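Long-range contacts in quinone oxidoreductase 1 (Escherichia coli, PDB 1QOR), which catalyses the NADPH-dependent one-electron reduction of quinones to 1,4-benzosemiquinones and works as a homodimer of the zinc-containing alcohol dehydrogenase family: residues A[34-39]-A[66-71]; A[59-64]-A[93-98]; A[84-89]-A[120-125]; A[115-120]-A[293-298]. One frame throughout, in Å; residues are numbered along the deposited sequence.

Interactions 1 and 2 lie wholly in the GroES-like part of the chain, their centres about 11 Å apart, and their segments alternate along the sequence. Interaction 1 pairs strands 30-35 and 37-39 with strand 65-72. The next strand of that sheet, 84-87, is used by interaction 3, about 11 Å from interaction 1, to meet helix 115-135. Interaction 4 engages the first turns of the same helix and shares Ala120 with interaction 3; their centres too are about 11 Å apart. Interactions 2 and 3 are tied by Glu64, which receives the backbone N-H of Leu123. The helix thus joins the sheet to the NADPH pocket, which Leu123 helps to line.

Interaction 1 of 4, residues A[34-39]-A[66-71]; sequences ENKAIG and AGIVSK
Ala66 O receives two backbone N-H groups from the opposite strand, a sound bond from Lys36 N at 3.0 Å and a weak one from Ala37 N. The Lys36 bond is almost straight, 172° at the hydrogen. Ala66 N answers with a bond to Ala37 O, also 3.0 Å. Gly67 belongs to this close-packed part as well: its CA sits 3.4 Å from Glu34 O in a CA-H...O contact, where a side chain on Gly67 would collide with that oxygen. The tightest carbon pair is made by side chains. The Lys36 chain, bent at chi2 (-64°), runs past Gly67 CA and slants across Ile68, pressing CE on Ile68 CD1 at 3.3 Å, closer than normal contact although Lys36 is exposed; Phe115 of helix 115-135 touches both residues. Lys36 and Ala37 both facing Ala66 make a classic beta bulge, set in an antiparallel pairing of the GroES-like domain just where the first strand turns a corner. Before the bulge the register is regular, Glu34 N giving its hydrogen to Ile68 O at 2.9 Å and Ile68 N returning one to Glu34 O. The loose side is that of Glu34 and Ser70. Glu34 stretches beyond CG along the partly exposed margin of the pair and lays OE2 3.5 Å from Ser70 CB, a packing contact; Ser70 OG itself is hydrogen-bonded to Gln32. With an alanine here in place of Glu34, Ser70 CB would probably lose the cover of CG and the carboxylate, and this edge its negative charge.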
loop_
_atom_site.group_PDB
_atom_site.type_symbol
_atom_site.label_atom_id
_atom_site.label_comp_id
_atom_site.label_asym_id
_atom_site.label_seq_id
_atom_site.Cartn_x
_atom_site.Cartn_y
_atom_site.Cartn_z
ATOM N N GLU A 34 28.590 27.933 5.983
ATOM C CA GLU A 34 28.455 28.627 7.247
ATOM C C GLU A 34 26.938 28.811 7.320
ATOM O O GLU A 34 26.356 29.554 6.491
ATOM C CB GLU A 34 29.099 29.998 7.196
ATOM C CG GLU A 34 30.603 30.050 7.114
ATOM C CD GLU A 34 31.055 31.493 6.895
ATOM O OE1 GLU A 34 30.792 32.359 7.783
ATOM O OE2 GLU A 34 31.593 31.776 5.792
ATOM N N ASN A 35 26.299 28.136 8.275
ATOM C CA ASN A 35 24.852 28.176 8.407
ATOM C C ASN A 35 24.342 29.494 8.968
ATOM O O ASN A 35 24.900 30.012 9.919
ATOM C CB ASN A 35 24.368 26.981 9.233
ATOM C CG ASN A 35 24.545 25.624 8.495
ATOM O OD1 ASN A 35 24.645 24.580 9.139
ATOM N ND2 ASN A 35 24.573 25.641 7.171
ATOM N N LYS A 36 23.302 30.038 8.331
ATOM C CA LYS A 36 22.660 31.320 8.720
ATOM C C LYS A 36 21.311 31.051 9.359
ATOM O O LYS A 36 20.863 31.801 10.232
ATOM C CB LYS A 36 22.424 32.188 7.488
ATOM C CG LYS A 36 23.688 32.496 6.699
ATOM C CD LYS A 36 24.567 33.300 7.591
ATOM C CE LYS A 36 25.877 33.606 6.961
ATOM N NZ LYS A 36 26.679 34.353 7.990
ATOM N N ALA A 37 20.647 30.002 8.876
ATOM C CA ALA A 37 19.349 29.588 9.408
ATOM C C ALA A 37 19.301 28.047 9.339
ATOM O O ALA A 37 19.733 27.460 8.350
ATOM C CB ALA A 37 18.201 30.233 8.610
ATOM N N ILE A 38 18.780 27.419 10.389
ATOM C CA ILE A 38 18.708 25.955 10.505
ATOM C C ILE A 38 17.250 25.490 10.692
ATOM O O ILE A 38 16.563 25.950 11.609
ATOM C CB ILE A 38 19.537 25.489 11.773
ATOM C CG1 ILE A 38 20.989 25.995 11.669
ATOM C CG2 ILE A 38 19.478 23.937 11.970
ATOM C CD1 ILE A 38 21.785 25.849 12.962
ATOM N N GLY A 39 16.805 24.551 9.866
ATOM C CA GLY A 39 15.447 24.077 10.000
ATOM C C GLY A 39 15.295 23.075 11.124
ATOM O O GLY A 39 16.261 22.388 11.499
ATOM N N ALA A 66 20.424 26.486 5.600
ATOM C CA ALA A 66 20.695 27.383 4.460
ATOM C C ALA A 66 21.826 28.298 4.882
ATOM O O ALA A 66 21.937 28.637 6.080
ATOM C CB ALA A 66 19.414 28.227 4.116
ATOM N N GLY A 67 22.679 28.683 3.938
ATOM C CA GLY A 67 23.767 29.579 4.294
ATOM C C GLY A 67 24.690 29.892 3.143
ATOM O O GLY A 67 24.338 29.688 1.974
ATOM N N ILE A 68 25.911 30.316 3.473
ATOM C CA ILE A 68 26.898 30.655 2.446
ATOM C C ILE A 68 28.031 29.661 2.373
ATOM O O ILE A 68 28.599 29.255 3.388
ATOM C CB ILE A 68 27.467 32.098 2.625
ATOM C CG1 ILE A 68 26.358 33.127 2.416
ATOM C CG2 ILE A 68 28.494 32.415 1.537
ATOM C CD1 ILE A 68 26.003 33.804 3.675
ATOM N N VAL A 69 28.342 29.244 1.160
ATOM C CA VAL A 69 29.411 28.295 0.968
ATOM C C VAL A 69 30.756 28.948 1.293
ATOM O O VAL A 69 31.149 29.935 0.661
ATOM C CB VAL A 69 29.388 27.792 -0.452
ATOM C CG1 VAL A 69 30.583 26.921 -0.735
ATOM C CG2 VAL A 69 28.131 27.019 -0.664
ATOM N N SER A 70 31.422 28.471 2.337
ATOM C CA SER A 70 32.732 29.022 2.687
ATOM C C SER A 70 33.867 28.315 1.940
ATOM O O SER A 70 34.791 28.951 1.519
ATOM C CB SER A 70 32.957 28.979 4.190
ATOM O OG SER A 70 32.862 27.639 4.614
ATOM N N LYS A 71 33.778 27.013 1.733
ATOM C CA LYS A 71 34.833 26.305 1.005
ATOM C C LYS A 71 34.226 25.264 0.088
ATOM O O LYS A 71 33.119 24.799 0.339
ATOM C CB LYS A 71 35.782 25.578 1.968
ATOM C CG LYS A 71 36.393 26.436 3.064
ATOM C CD LYS A 71 37.327 25.582 3.864
ATOM C CE LYS A 71 37.881 26.335 5.032
ATOM N NZ LYS A 71 38.646 25.367 5.870
#

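Interaction 2 of 4, residues A[59-64]-A[93-98]; sequences SGLGTE and GAYSSV
Gly62 O is gripped by two successive backbone N-H groups, from Gly93 N at 3.0 Å and Ala94 N at 2.8 Å. The two come in differently: Gly93 N lies in the carbonyl plane, whereas Ala94 N stands above it, 55° out. One residue back, Leu61 O takes a straighter bond from Tyr95 N, 2.9 Å long, and a weak one from Gly93 N. Two adjacent carbonyls of one loop are therefore held by the backbone N-H groups of residues 93-95; Tyr95 is the centre of an inverse gamma turn. A water extends the polar set, accepting from Leu61 N and donating to Tyr95 O. At the far end of the ring, Tyr95 OH is hydrogen-bonded to Asp44, one of the NADP-binding residues. The apolar part is a CH-pi contact: Leu61 CB lies over one face of the Tyr95 ring, 4.2 Å from its centroid and displaced toward the rim. Tyr95 CG lies beside its backbone N, anti to the carbonyl carbon (chi1 -83°), which sets the ring alongside Leu61. The two side chains point the same way, with Leu61 CD1 3.7 Å from Tyr95 CE2. Ala94 CB packs on the carbonyl of Gly62, 3.3 Å from its O. Glycine suits position 62, whose phi is positive and where a CB would run into Tyr95 CD1. An alanine in place of Tyr95 would probably open a gap beside Leu61 and leave the Asp44 carboxylate without this mate. Leu61 also packs on helix 42-49, Thr63 and Glu64 touch helix 115-135, and Glu64 pairs through its backbone with Gly39 of strand 37-39.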
loop_
_atom_site.group_PDB
_atom_site.type_symbol
_atom_site.label_atom_id
_atom_site.label_comp_id
_atom_site.label_asym_id
_atom_site.label_seq_id
_atom_site.Cartn_x
_atom_site.Cartn_y
_atom_site.Cartn_z
ATOM N N SER A 59 26.287 11.908 18.624
ATOM C CA SER A 59 25.824 12.262 17.294
ATOM C C SER A 59 25.343 13.680 17.231
ATOM O O SER A 59 24.933 14.262 18.257
ATOM C CB SER A 59 24.683 11.330 16.890
ATOM O OG SER A 59 24.209 11.626 15.591
ATOM N N GLY A 60 25.486 14.265 16.043
ATOM C CA GLY A 60 24.953 15.592 15.792
ATOM C C GLY A 60 23.475 15.366 15.390
ATOM O O GLY A 60 22.984 14.218 15.401
ATOM N N LEU A 61 22.792 16.423 14.949
ATOM C CA LEU A 61 21.377 16.348 14.583
ATOM C C LEU A 61 21.036 17.293 13.414
ATOM O O LEU A 61 21.787 18.224 13.115
ATOM C CB LEU A 61 20.552 16.790 15.788
ATOM C CG LEU A 61 19.555 15.879 16.496
ATOM C CD1 LEU A 61 18.468 16.708 17.129
ATOM C CD2 LEU A 61 18.973 14.892 15.522
ATOM N N GLY A 62 19.885 17.067 12.777
ATOM C CA GLY A 62 19.447 17.944 11.707
ATOM C C GLY A 62 20.099 17.706 10.373
ATOM O O GLY A 62 21.287 17.379 10.311
ATOM N N THR A 63 19.305 17.751 9.307
ATOM C CA THR A 63 19.820 17.574 7.962
ATOM C C THR A 63 19.426 18.757 7.073
ATOM O O THR A 63 19.655 18.689 5.857
ATOM C CB THR A 63 19.250 16.327 7.280
ATOM O OG1 THR A 63 17.829 16.478 7.130
ATOM C CG2 THR A 63 19.561 15.099 8.091
ATOM N N GLU A 64 18.863 19.824 7.663
ATOM C CA GLU A 64 18.402 20.989 6.875
ATOM C C GLU A 64 18.954 22.337 7.316
ATOM O O GLU A 64 18.874 22.687 8.485
ATOM C CB GLU A 64 16.875 21.096 6.928
ATOM C CG GLU A 64 16.304 22.152 5.990
ATOM C CD GLU A 64 14.799 22.415 6.197
ATOM O OE1 GLU A 64 14.233 22.098 7.268
ATOM O OE2 GLU A 64 14.166 22.939 5.260
ATOM N N GLY A 93 23.882 16.562 11.518
ATOM C CA GLY A 93 24.777 17.591 11.996
ATOM C C GLY A 93 24.451 19.015 11.550
ATOM O O GLY A 93 25.189 19.955 11.898
ATOM N N ALA A 94 23.363 19.212 10.794
ATOM C CA ALA A 94 22.971 20.558 10.334
ATOM C C ALA A 94 22.733 21.525 11.504
ATOM O O ALA A 94 22.750 22.750 11.289
ATOM C CB ALA A 94 21.776 20.508 9.418
ATOM N N TYR A 95 22.490 20.994 12.713
ATOM C CA TYR A 95 22.329 21.840 13.911
ATOM C C TYR A 95 23.764 22.280 14.276
ATOM O O TYR A 95 24.367 21.770 15.257
ATOM C CB TYR A 95 21.772 21.057 15.107
ATOM C CG TYR A 95 20.271 20.856 15.193
ATOM C CD1 TYR A 95 19.463 20.824 14.049
ATOM C CD2 TYR A 95 19.671 20.619 16.422
ATOM C CE1 TYR A 95 18.097 20.553 14.143
ATOM C CE2 TYR A 95 18.314 20.334 16.527
ATOM C CZ TYR A 95 17.547 20.304 15.384
ATOM O OH TYR A 95 16.226 19.963 15.480
ATOM N N SER A 96 24.326 23.182 13.474
ATOM C CA SER A 96 25.686 23.639 13.671
ATOM C C SER A 96 25.894 24.920 12.900
ATOM O O SER A 96 25.183 25.203 11.914
ATOM C CB SER A 96 26.651 22.597 13.133
ATOM O OG SER A 96 26.447 22.416 11.743
ATOM N N SER A 97 26.932 25.656 13.278
ATOM C CA SER A 97 27.236 26.903 12.603
ATOM C C SER A 97 27.996 26.678 11.300
ATOM O O SER A 97 27.934 27.506 10.409
ATOM C CB SER A 97 27.952 27.867 13.563
ATOM O OG SER A 97 29.165 27.330 14.056
ATOM N N VAL A 98 28.631 25.522 11.145
ATOM C CA VAL A 98 29.385 25.189 9.923
ATOM C C VAL A 98 29.177 23.692 9.710
ATOM O O VAL A 98 29.374 22.891 10.644
ATOM C CB VAL A 98 30.936 25.391 10.106
ATOM C CG1 VAL A 98 31.678 25.233 8.779
ATOM C CG2 VAL A 98 31.232 26.743 10.760
HETATM O O HOH W 1 24.777 18.765 15.165
#

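Interaction 3 of 4, residues A[84-89]-A[120-125]; sequences RVVYAQ and ASFLKG
Val86 CB stands over one face of the Phe122 ring, 4.2 Å from the centroid and 20° off the ring normal. It is a CH-pi contact shifted toward the rim of the ring. The valine's two methyls spread along the aromatic side chain: CG1 comes to 3.9 Å from Phe122 CB, and CG2 approaches the ring on its CD1 side. Phe122 has its CG anti to the backbone N (chi1 -160°), which lays the ring against Val86 and the backbone of 87-88. This is helix-on-sheet packing, helix 115-135 against the end of strand 84-87 in the sheet of the GroES-like domain. The ring's edge meets the backbone where that strand ends. Ala88 N lies in the ring plane, 3.7 Å from Phe122 CD2, and the carbonyl carbon of Tyr87 is close to that plane too. Ala88 CB drops into the angle between the two helix residues, 3.6 Å from Phe122 CD2 and 3.8 Å from Leu123 CB. Leu123 then carries its CD1 along to Ala88 O, 3.5 Å away. That oxygen is not left to the methyl alone, since it accepts a hydrogen bond from Thr63 OG1. No hydrogen bond joins the two segments, so this buried seam is held by apolar fit. Leu123 also touches the bound NADPH, so this packing lies directly behind a pocket residue. The helix is kinked here, and Leu123 N is bonded to Glu64 OE2 instead of to the turn before. Leu276 and Ser280 of helix 273-288 pack on Phe122, Phe284 of that helix on Val86, and strand 65-72 flanks Val86 through Ala66.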
loop_
_atom_site.group_PDB
_atom_site.type_symbol
_atom_site.label_atom_id
_atom_site.label_comp_id
_atom_site.label_asym_id
_atom_site.label_seq_id
_atom_site.Cartn_x
_atom_site.Cartn_y
_atom_site.Cartn_z
ATOM N N ARG A 84 24.930 31.166 -2.246
ATOM C CA ARG A 84 23.923 31.021 -1.178
ATOM C C ARG A 84 23.233 29.691 -1.460
ATOM O O ARG A 84 22.750 29.481 -2.572
ATOM C CB ARG A 84 22.886 32.135 -1.241
ATOM C CG ARG A 84 23.432 33.559 -1.090
ATOM C CD ARG A 84 22.362 34.553 -0.538
ATOM N NE ARG A 84 21.133 34.397 -1.295
ATOM C CZ ARG A 84 19.911 34.434 -0.792
ATOM N NH1 ARG A 84 19.673 34.655 0.500
ATOM N NH2 ARG A 84 18.929 34.114 -1.598
ATOM N N VAL A 85 23.206 28.778 -0.493
ATOM C CA VAL A 85 22.593 27.463 -0.735
ATOM C C VAL A 85 21.696 26.984 0.399
ATOM O O VAL A 85 21.759 27.507 1.528
ATOM C CB VAL A 85 23.687 26.355 -0.935
ATOM C CG1 VAL A 85 24.614 26.700 -2.060
ATOM C CG2 VAL A 85 24.470 26.173 0.343
ATOM N N VAL A 86 20.839 26.012 0.078
ATOM C CA VAL A 86 19.996 25.370 1.076
ATOM C C VAL A 86 20.192 23.869 0.855
ATOM O O VAL A 86 20.390 23.401 -0.280
ATOM C CB VAL A 86 18.432 25.456 0.849
ATOM C CG1 VAL A 86 17.712 25.874 2.115
ATOM C CG2 VAL A 86 18.021 26.120 -0.430
ATOM N N TYR A 87 19.962 23.103 1.900
ATOM C CA TYR A 87 20.026 21.661 1.768
ATOM C C TYR A 87 19.056 21.048 2.774
ATOM O O TYR A 87 18.798 21.637 3.841
ATOM C CB TYR A 87 21.455 21.138 1.958
ATOM C CG TYR A 87 22.129 21.611 3.199
ATOM C CD1 TYR A 87 22.023 20.905 4.393
ATOM C CD2 TYR A 87 22.890 22.781 3.178
ATOM C CE1 TYR A 87 22.668 21.363 5.542
ATOM C CE2 TYR A 87 23.532 23.244 4.304
ATOM C CZ TYR A 87 23.426 22.538 5.489
ATOM O OH TYR A 87 24.099 23.049 6.605
ATOM N N ALA A 88 18.485 19.898 2.402
ATOM C CA ALA A 88 17.523 19.171 3.245
ATOM C C ALA A 88 18.016 17.772 3.646
ATOM O O ALA A 88 17.486 17.148 4.592
ATOM C CB ALA A 88 16.210 19.020 2.490
ATOM N N GLN A 89 19.013 17.271 2.916
ATOM C CA GLN A 89 19.487 15.899 3.130
ATOM C C GLN A 89 20.982 15.777 3.392
ATOM O O GLN A 89 21.661 15.061 2.684
ATOM C CB GLN A 89 19.147 15.076 1.873
ATOM C CG GLN A 89 17.677 15.059 1.512
ATOM C CD GLN A 89 17.447 14.842 0.021
ATOM O OE1 GLN A 89 17.794 15.707 -0.826
ATOM N NE2 GLN A 89 16.879 13.678 -0.320
ATOM N N ALA A 120 12.967 27.378 6.478
ATOM C CA ALA A 120 11.643 27.156 7.037
ATOM C C ALA A 120 10.828 26.219 6.105
ATOM O O ALA A 120 9.830 25.585 6.514
ATOM C CB ALA A 120 10.900 28.518 7.171
ATOM N N SER A 121 11.294 26.056 4.875
ATOM C CA SER A 121 10.471 25.357 3.923
ATOM C C SER A 121 11.101 24.403 2.954
ATOM O O SER A 121 10.369 23.821 2.141
ATOM C CB SER A 121 9.818 26.444 3.070
ATOM O OG SER A 121 10.853 27.126 2.352
ATOM N N PHE A 122 12.421 24.264 2.962
ATOM C CA PHE A 122 13.042 23.372 1.973
ATOM C C PHE A 122 12.704 21.860 2.136
ATOM O O PHE A 122 12.144 21.240 1.233
ATOM C CB PHE A 122 14.556 23.626 1.875
ATOM C CG PHE A 122 15.172 23.109 0.590
ATOM C CD1 PHE A 122 14.714 23.560 -0.651
ATOM C CD2 PHE A 122 16.185 22.149 0.624
ATOM C CE1 PHE A 122 15.256 23.059 -1.842
ATOM C CE2 PHE A 122 16.733 21.644 -0.562
ATOM C CZ PHE A 122 16.270 22.100 -1.792
ATOM N N LEU A 123 13.019 21.278 3.288
ATOM C CA LEU A 123 12.709 19.869 3.530
ATOM C C LEU A 123 11.186 19.651 3.484
ATOM O O LEU A 123 10.704 18.763 2.813
ATOM C CB LEU A 123 13.250 19.425 4.907
ATOM C CG LEU A 123 13.291 17.907 5.169
ATOM C CD1 LEU A 123 14.410 17.530 6.176
ATOM C CD2 LEU A 123 11.947 17.456 5.693
ATOM N N LYS A 124 10.429 20.480 4.202
ATOM C CA LYS A 124 8.984 20.337 4.230
ATOM C C LYS A 124 8.322 20.601 2.848
ATOM O O LYS A 124 7.348 19.911 2.469
ATOM C CB LYS A 124 8.419 21.263 5.299
ATOM C CG LYS A 124 8.852 20.935 6.728
ATOM C CD LYS A 124 8.572 22.141 7.671
ATOM C CE LYS A 124 9.384 22.100 8.990
ATOM N NZ LYS A 124 10.909 22.277 8.868
ATOM N N GLY A 125 8.865 21.535 2.064
ATOM C CA GLY A 125 8.270 21.834 0.761
ATOM C C GLY A 125 8.532 20.725 -0.243
ATOM O O GLY A 125 7.685 20.415 -1.109
#

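Interaction 4 of 4, residues A[115-120]-A[293-298]; sequences FEQAAA and KVDVAE
A single water bridges Gln117 and the loop 293-298: it accepts from Gln117 NE2 and from Val294 N, each at 2.9 Å, and donates to Asp295 OD1 at 2.8 Å. The contact is a helix-to-loop junction, in which the first turns of helix 115-135 rest on the connection that follows helix 273-288 and leads to strand 301-303. Direct polar bonds across it are absent, and the water stands in for them. The Gln117 amide and the Asp295 carboxylate lie side by side with their planes only 11° apart, yet NE2 and OD1 remain 3.6 Å from each other, too far to bond directly. Gln117 runs extended beyond CG, its chi2 at 175°, which carries the amide out to the water; the other end of the amide, OE1, is taken by Ser114 N. Val294 crosses this side chain at about a right angle. Its CG2, placed between its own backbone N and carbonyl carbon (chi1 -59° for CG1), touches Gln117 CB at 3.9 Å and Gln117 O at 3.4 Å. That carbonyl also accepts from Ser121 OG. Asp295 is exposed, whereas Val294 and Ala120 are buried, so the water-bridged polar edge passes inward into buried methyl contacts. Nearby, Glu116 and Glu298 both form salt bridges with Lys301, a shared partner that probably offsets their like charges, and strand 324-326 packs on Val296 through Leu324. At the buried end the Ala120 methyl touches two loop groups at once, CB lying 3.6 Å from Val294 O and 3.5 Å from Val296 CG2.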
loop_
_atom_site.group_PDB
_atom_site.type_symbol
_atom_site.label_atom_id
_atom_site.label_comp_id
_atom_site.label_asym_id
_atom_site.label_seq_id
_atom_site.Cartn_x
_atom_site.Cartn_y
_atom_site.Cartn_z
ATOM N N PHE A 115 17.470 33.307 3.745
ATOM C CA PHE A 115 17.967 32.104 4.414
ATOM C C PHE A 115 16.941 31.573 5.369
ATOM O O PHE A 115 16.786 30.359 5.458
ATOM C CB PHE A 115 19.298 32.346 5.149
ATOM C CG PHE A 115 20.452 32.558 4.227
ATOM C CD1 PHE A 115 20.689 31.684 3.196
ATOM C CD2 PHE A 115 21.310 33.628 4.405
ATOM C CE1 PHE A 115 21.782 31.871 2.335
ATOM C CE2 PHE A 115 22.395 33.821 3.563
ATOM C CZ PHE A 115 22.630 32.946 2.527
ATOM N N GLU A 116 16.225 32.470 6.057
ATOM C CA GLU A 116 15.194 32.064 7.008
ATOM C C GLU A 116 13.988 31.443 6.295
ATOM O O GLU A 116 13.324 30.560 6.854
ATOM C CB GLU A 116 14.725 33.257 7.823
ATOM C CG GLU A 116 15.809 33.901 8.671
ATOM C CD GLU A 116 15.247 34.716 9.843
ATOM O OE1 GLU A 116 14.036 35.048 9.836
ATOM O OE2 GLU A 116 16.022 35.011 10.787
ATOM N N GLN A 117 13.697 31.909 5.074
ATOM C CA GLN A 117 12.571 31.376 4.307
ATOM C C GLN A 117 12.917 30.011 3.786
ATOM O O GLN A 117 12.062 29.126 3.720
ATOM C CB GLN A 117 12.232 32.238 3.096
ATOM C CG GLN A 117 11.528 33.518 3.414
ATOM C CD GLN A 117 11.342 34.362 2.163
ATOM O OE1 GLN A 117 12.296 34.609 1.405
ATOM N NE2 GLN A 117 10.103 34.764 1.907
ATOM N N ALA A 118 14.170 29.873 3.372
ATOM C CA ALA A 118 14.678 28.632 2.820
ATOM C C ALA A 118 14.713 27.514 3.873
ATOM O O ALA A 118 14.185 26.424 3.636
ATOM C CB ALA A 118 16.048 28.869 2.216
ATOM N N ALA A 119 15.250 27.804 5.054
ATOM C CA ALA A 119 15.330 26.813 6.125
ATOM C C ALA A 119 13.955 26.526 6.757
ATOM O O ALA A 119 13.801 25.577 7.562
ATOM C CB ALA A 119 16.321 27.279 7.210
ATOM N N ALA A 120 12.967 27.378 6.478
ATOM C CA ALA A 120 11.643 27.156 7.037
ATOM C C ALA A 120 10.828 26.219 6.105
ATOM O O ALA A 120 9.830 25.585 6.514
ATOM C CB ALA A 120 10.900 28.518 7.171
ATOM N N LYS A 293 3.511 31.197 1.400
ATOM C CA LYS A 293 4.160 32.070 2.378
ATOM C C LYS A 293 4.813 31.177 3.412
ATOM O O LYS A 293 4.160 30.263 3.972
ATOM C CB LYS A 293 3.137 32.922 3.139
ATOM C CG LYS A 293 2.093 33.683 2.327
ATOM C CD LYS A 293 2.715 34.603 1.287
ATOM C CE LYS A 293 1.665 35.621 0.750
ATOM N NZ LYS A 293 0.397 34.999 0.207
ATOM N N VAL A 294 6.074 31.450 3.726
ATOM C CA VAL A 294 6.762 30.624 4.717
ATOM C C VAL A 294 7.477 31.441 5.779
ATOM O O VAL A 294 8.483 31.009 6.313
ATOM C CB VAL A 294 7.757 29.589 4.078
ATOM C CG1 VAL A 294 7.035 28.648 3.128
ATOM C CG2 VAL A 294 8.864 30.287 3.371
ATOM N N ASP A 295 6.952 32.608 6.109
ATOM C CA ASP A 295 7.586 33.425 7.118
ATOM C C ASP A 295 7.341 32.773 8.474
ATOM O O ASP A 295 6.317 32.138 8.684
ATOM C CB ASP A 295 7.052 34.850 7.029
ATOM C CG ASP A 295 7.179 35.428 5.598
ATOM O OD1 ASP A 295 8.283 35.293 4.986
ATOM O OD2 ASP A 295 6.170 35.993 5.080
ATOM N N VAL A 296 8.318 32.870 9.367
ATOM C CA VAL A 296 8.256 32.230 10.689
ATOM C C VAL A 296 7.973 33.175 11.853
ATOM O O VAL A 296 8.616 34.213 11.972
ATOM C CB VAL A 296 9.623 31.430 10.954
ATOM C CG1 VAL A 296 9.738 30.946 12.407
ATOM C CG2 VAL A 296 9.718 30.229 10.022
ATOM N N ALA A 297 7.051 32.785 12.732
ATOM C CA ALA A 297 6.709 33.567 13.921
ATOM C C ALA A 297 8.020 33.838 14.656
ATOM O O ALA A 297 8.842 32.929 14.782
ATOM C CB ALA A 297 5.786 32.756 14.822
ATOM N N GLU A 298 8.227 35.048 15.165
ATOM C CA GLU A 298 9.467 35.359 15.881
ATOM C C GLU A 298 9.638 34.471 17.114
ATOM O O GLU A 298 10.738 34.082 17.451
ATOM C CB GLU A 298 9.507 36.839 16.283
ATOM C CG GLU A 298 10.866 37.516 16.079
ATOM C CD GLU A 298 11.333 37.491 14.609
ATOM O OE1 GLU A 298 10.479 37.268 13.691
ATOM O OE2 GLU A 298 12.560 37.707 14.369
HETATM O O HOH W 2 7.441 33.836 2.736
#